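PDB 5IRB: RTX-adhesin from Marinomonas primoryensis, which helps tether its Antarctic bacterium to diatoms and ice, this piece being a calcium-binding run of extracellular beta domains of a 1.5-MDa adhesin. Local coordinates for residues Asp177-Thr189 and Tyr198-Thr210. Numbering follows the deposited sequence.
Sequences DLAQDNSFQVSVT and YAGTTTSTHTVDT. With CA (calcium ion), chain J; CA (calcium ion), chain D; CA (calcium ion), chain G.
His206 marks the tightly packed end of this antiparallel beta hairpin. Its CG lies between the backbone N and the carbonyl carbon (chi1 66°), turning the imidazole toward the last residues of helix 175-180 and the loop that follows. NE2 donates to Leu178 O of that helix at 2.8 Å, with the acceptor 1° out of the ring plane, although the donor is tilted 34° from the carbonyl plane. The backbone fixes the same residue, because His206 N donates to Asn182 O. Asn182 CA covers one imidazole face, 3.7 Å from the ring centroid, a CH-pi contact. Near the imidazole plane, Phe184 CE2 meets CE1 of His206 at 4.1 Å, the two side chains running roughly perpendicular. Ser204 CB then sits over a face of the phenyl ring, 4.3 Å from its centroid.

Paired backbone bonds Phe184-Ser204, Val186-Thr202 and Val188-Gly200 carry the register onward. The face bearing Ser183, Gln185, Thr201 and Thr203 is more solvent-exposed, and loose at Gln185: its OE1 stays 3.7 Å from Thr203 OG1, a water joins the two, and the glutamine is poorly ordered. Another water links Asn182 ND2 to Val208 N.

Calcium ions flank the hairpin: one takes Asp181 OD1 and Ser183 O, Asp181 OD2 being held by Asn155 N, while another takes Thr205 O together with Asp123. Asp209 binds a third with Ser211 and Asp296. The hairpin belongs to the middle of three similar beta domains, probably Ig-like. Strand 183-191 pairs with 149-154 and strand 197-208 with 124-125; Val186 and Ser204, on Phe184's buried face, pack against strand 112-116, outside this sheet.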
loop_
_atom_site.group_PDB
_atom_site.type_symbol
_atom_site.label_atom_id
_atom_site.label_comp_id
_atom_site.label_asym_id
_atom_site.label_seq_id
_atom_site.Cartn_x
_atom_site.Cartn_y
_atom_site.Cartn_z
ATOM N N ASP A 177 7.655 13.925 -6.891
ATOM C CA ASP A 177 8.023 13.194 -5.680
ATOM C C ASP A 177 8.355 11.752 -6.017
ATOM O O ASP A 177 9.359 11.215 -5.565
ATOM C CB ASP A 177 6.915 13.255 -4.606
ATOM C CG ASP A 177 6.747 14.648 -4.036
ATOM O OD1 ASP A 177 7.761 15.387 -3.980
ATOM O OD2 ASP A 177 5.615 15.003 -3.649
ATOM N N LEU A 178 7.518 11.130 -6.832
ATOM C CA LEU A 178 7.749 9.747 -7.218
ATOM C C LEU A 178 9.024 9.609 -8.044
ATOM O O LEU A 178 9.703 8.591 -7.961
ATOM C CB LEU A 178 6.540 9.193 -7.984
ATOM C CG LEU A 178 5.298 8.954 -7.099
ATOM C CD1 LEU A 178 4.020 8.765 -7.913
ATOM C CD2 LEU A 178 5.522 7.745 -6.192
ATOM N N ALA A 179 9.344 10.623 -8.848
ATOM C CA ALA A 179 10.604 10.627 -9.603
ATOM C C ALA A 179 11.827 10.626 -8.682
ATOM O O ALA A 179 12.905 10.165 -9.076
ATOM C CB ALA A 179 10.665 11.822 -10.557
ATOM N N GLN A 180 11.662 11.154 -7.471
ATOM C CA GLN A 180 12.785 11.319 -6.558
ATOM C C GLN A 180 12.829 10.330 -5.409
ATOM O O GLN A 180 13.790 10.314 -4.654
ATOM C CB GLN A 180 12.788 12.737 -6.017
ATOM C CG GLN A 180 13.245 13.735 -7.044
ATOM C CD GLN A 180 12.910 15.158 -6.670
ATOM O OE1 GLN A 180 13.603 15.780 -5.863
ATOM N NE2 GLN A 180 11.840 15.687 -7.258
ATOM N N ASP A 181 11.791 9.516 -5.262
ATOM C CA ASP A 181 11.693 8.610 -4.131
ATOM C C ASP A 181 11.120 7.305 -4.661
ATOM O O ASP A 181 9.898 7.169 -4.775
ATOM C CB ASP A 181 10.776 9.201 -3.038
ATOM C CG ASP A 181 10.824 8.430 -1.728
ATOM O OD1 ASP A 181 11.494 7.380 -1.662
ATOM O OD2 ASP A 181 10.154 8.857 -0.759
ATOM N N ASN A 182 11.973 6.338 -4.984
ATOM C CA ASN A 182 11.484 5.140 -5.665
ATOM C C ASN A 182 11.135 3.982 -4.739
ATOM O O ASN A 182 10.685 2.928 -5.194
ATOM C CB ASN A 182 12.486 4.677 -6.726
ATOM C CG ASN A 182 13.833 4.276 -6.151
ATOM O OD1 ASN A 182 14.001 4.126 -4.943
ATOM N ND2 ASN A 182 14.812 4.104 -7.037
ATOM N N SER A 183 11.300 4.200 -3.439
ATOM C CA SER A 183 10.912 3.212 -2.449
ATOM C C SER A 183 10.380 3.898 -1.186
ATOM O O SER A 183 11.080 4.671 -0.535
ATOM C CB SER A 183 12.085 2.299 -2.105
ATOM O OG SER A 183 11.656 1.302 -1.195
ATOM N N PHE A 184 9.146 3.584 -0.826
ATOM C CA PHE A 184 8.550 4.155 0.385
ATOM C C PHE A 184 7.566 3.233 1.112
ATOM O O PHE A 184 6.995 2.323 0.517
ATOM C CB PHE A 184 7.870 5.475 0.024
ATOM C CG PHE A 184 6.858 5.346 -1.067
ATOM C CD1 PHE A 184 5.564 4.938 -0.786
ATOM C CD2 PHE A 184 7.211 5.620 -2.385
ATOM C CE1 PHE A 184 4.633 4.810 -1.793
ATOM C CE2 PHE A 184 6.279 5.497 -3.407
ATOM C CZ PHE A 184 4.984 5.084 -3.100
ATOM N N GLN A 185 7.394 3.463 2.412
ATOM C CA GLN A 185 6.371 2.779 3.187
ATOM C C GLN A 185 4.979 3.384 3.081
ATOM O O GLN A 185 4.825 4.606 2.975
ATOM C CB GLN A 185 6.755 2.703 4.653
ATOM C CG GLN A 185 7.817 1.682 4.925
ATOM C CD GLN A 185 7.485 0.850 6.149
ATOM O OE1 GLN A 185 7.702 -0.364 6.159
ATOM N NE2 GLN A 185 6.934 1.490 7.182
ATOM N N VAL A 186 3.996 2.492 2.984
ATOM C CA VAL A 186 2.578 2.824 3.051
ATOM C C VAL A 186 1.948 2.109 4.246
ATOM O O VAL A 186 2.173 0.915 4.431
ATOM C CB VAL A 186 1.853 2.415 1.767
ATOM C CG1 VAL A 186 0.409 2.826 1.817
ATOM C CG2 VAL A 186 2.528 3.098 0.566
ATOM N N SER A 187 1.170 2.827 5.055
ATOM C CA SER A 187 0.550 2.217 6.238
ATOM C C SER A 187 -0.936 2.421 6.317
ATOM O O SER A 187 -1.465 3.424 5.818
ATOM C CB SER A 187 1.142 2.789 7.518
ATOM O OG SER A 187 2.525 2.554 7.586
ATOM N N VAL A 188 -1.582 1.520 7.053
ATOM C CA VAL A 188 -2.990 1.637 7.349
ATOM C C VAL A 188 -3.078 1.547 8.862
ATOM O O VAL A 188 -2.484 0.671 9.482
ATOM C CB VAL A 188 -3.876 0.540 6.665
ATOM C CG1 VAL A 188 -3.439 -0.891 7.015
ATOM C CG2 VAL A 188 -5.330 0.740 7.053
ATOM N N THR A 189 -3.795 2.479 9.467
ATOM C CA THR A 189 -3.978 2.441 10.896
ATOM C C THR A 189 -5.465 2.514 11.236
ATOM O O THR A 189 -6.261 3.059 10.475
ATOM C CB THR A 189 -3.221 3.598 11.552
ATOM O OG1 THR A 189 -3.761 4.824 11.048
ATOM C CG2 THR A 189 -1.743 3.552 11.166
ATOM N N TYR A 198 -4.427 -0.849 15.686
ATOM C CA TYR A 198 -3.619 -1.723 14.861
ATOM C C TYR A 198 -2.991 -0.916 13.750
ATOM O O TYR A 198 -3.408 0.210 13.457
ATOM C CB TYR A 198 -4.451 -2.864 14.287
ATOM C CG TYR A 198 -5.675 -2.425 13.502
ATOM C CD1 TYR A 198 -5.562 -1.778 12.254
ATOM C CD2 TYR A 198 -6.948 -2.661 14.007
ATOM C CE1 TYR A 198 -6.707 -1.383 11.546
ATOM C CE2 TYR A 198 -8.079 -2.277 13.316
ATOM C CZ TYR A 198 -7.968 -1.644 12.090
ATOM O OH TYR A 198 -9.135 -1.275 11.440
ATOM N N ALA A 199 -1.979 -1.500 13.129
ATOM C CA ALA A 199 -1.276 -0.863 12.044
ATOM C C ALA A 199 -0.790 -1.964 11.114
ATOM O O ALA A 199 -0.348 -3.013 11.575
ATOM C CB ALA A 199 -0.122 -0.026 12.566
ATOM N N GLY A 200 -0.961 -1.767 9.813
ATOM C CA GLY A 200 -0.331 -2.626 8.826
ATOM C C GLY A 200 0.511 -1.762 7.909
ATOM O O GLY A 200 0.184 -0.600 7.686
ATOM N N THR A 201 1.605 -2.309 7.399
ATOM C CA THR A 201 2.479 -1.561 6.495
ATOM C C THR A 201 3.000 -2.455 5.381
ATOM O O THR A 201 3.048 -3.686 5.526
ATOM C CB THR A 201 3.717 -0.994 7.202
ATOM O OG1 THR A 201 4.621 -2.078 7.466
ATOM C CG2 THR A 201 3.368 -0.285 8.509
ATOM N N THR A 202 3.458 -1.825 4.309
ATOM C CA THR A 202 4.056 -2.528 3.183
ATOM C C THR A 202 4.970 -1.550 2.519
ATOM O O THR A 202 4.835 -0.328 2.696
ATOM C CB THR A 202 3.029 -3.022 2.132
ATOM O OG1 THR A 202 3.658 -3.945 1.241
ATOM C CG2 THR A 202 2.468 -1.872 1.322
ATOM N N THR A 203 5.922 -2.078 1.768
ATOM C CA THR A 203 6.856 -1.223 1.072
ATOM C C THR A 203 6.566 -1.234 -0.427
ATOM O O THR A 203 6.526 -2.289 -1.053
ATOM C CB THR A 203 8.286 -1.649 1.364
ATOM O OG1 THR A 203 8.552 -1.403 2.757
ATOM C CG2 THR A 203 9.250 -0.862 0.488
ATOM N N SER A 204 6.348 -0.053 -0.991
ATOM C CA SER A 204 6.160 0.085 -2.421
ATOM C C SER A 204 7.471 0.520 -3.069
ATOM O O SER A 204 8.117 1.483 -2.635
ATOM C CB SER A 204 5.054 1.095 -2.724
ATOM O OG SER A 204 4.812 1.191 -4.125
ATOM N N THR A 205 7.867 -0.187 -4.115
ATOM C CA THR A 205 9.044 0.222 -4.845
ATOM C C THR A 205 8.666 0.354 -6.313
ATOM O O THR A 205 7.777 -0.357 -6.811
ATOM C CB THR A 205 10.179 -0.781 -4.707
ATOM O OG1 THR A 205 9.815 -2.003 -5.359
ATOM C CG2 THR A 205 10.502 -1.036 -3.226
ATOM N N HIS A 206 9.364 1.245 -7.002
ATOM C CA HIS A 206 9.208 1.406 -8.438
ATOM C C HIS A 206 10.540 1.868 -9.018
ATOM O O HIS A 206 11.489 2.111 -8.270
ATOM C CB HIS A 206 8.075 2.384 -8.755
ATOM C CG HIS A 206 8.353 3.808 -8.300
ATOM N ND1 HIS A 206 7.961 4.247 -7.034
ATOM C CD2 HIS A 206 8.926 4.818 -8.904
ATOM C CE1 HIS A 206 8.319 5.501 -6.912
ATOM N NE2 HIS A 206 8.924 5.909 -8.037
ATOM N N THR A 207 10.639 1.963 -10.338
ATOM C CA THR A 207 11.868 2.494 -10.927
ATOM C C THR A 207 11.561 3.792 -11.660
ATOM O O THR A 207 10.412 4.057 -12.032
ATOM C CB THR A 207 12.549 1.478 -11.868
ATOM O OG1 THR A 207 11.705 1.185 -12.989
ATOM C CG2 THR A 207 12.850 0.200 -11.092
ATOM N N VAL A 208 12.588 4.616 -11.827
ATOM C CA VAL A 208 12.417 5.893 -12.481
ATOM C C VAL A 208 13.292 5.916 -13.738
ATOM O O VAL A 208 14.494 5.660 -13.673
ATOM C CB VAL A 208 12.762 7.061 -11.530
ATOM C CG1 VAL A 208 12.675 8.387 -12.254
ATOM C CG2 VAL A 208 11.820 7.045 -10.293
ATOM N N ASP A 209 12.664 6.186 -14.879
ATOM C CA ASP A 209 13.348 6.247 -16.179
ATOM C C ASP A 209 12.786 7.421 -16.959
ATOM O O ASP A 209 11.717 7.311 -17.560
ATOM C CB ASP A 209 13.162 4.957 -16.975
ATOM C CG ASP A 209 14.025 4.921 -18.248
ATOM O OD1 ASP A 209 14.492 6.003 -18.675
ATOM O OD2 ASP A 209 14.207 3.818 -18.824
ATOM N N THR A 210 13.496 8.548 -16.960
ATOM C CA THR A 210 12.951 9.738 -17.600
ATOM C C THR A 210 13.689 10.159 -18.871
ATOM O O THR A 210 13.538 11.287 -19.320
ATOM C CB THR A 210 12.945 10.926 -16.644
ATOM O OG1 THR A 210 14.294 11.228 -16.275
ATOM C CG2 THR A 210 12.107 10.624 -15.390
HETATM CA CA CA J . 12.645 6.308 -0.009
HETATM CA CA CA D . 15.469 5.051 -20.656
HETATM CA CA CA G . 5.864 -1.591 -7.595
HETATM O O HOH W 1 15.117 4.110 -10.218
HETATM O O HOH W 2 7.154 -2.685 4.905
HETATM O O HOH W 3 8.069 -2.964 -7.396
HETATM O O HOH W 4 17.263 5.282 -19.550
HETATM O O HOH W 5 16.840 4.802 -22.762
HETATM O O HOH W 6 15.652 2.720 -20.859
HETATM O O HOH W 7 4.224 -3.118 -8.228
#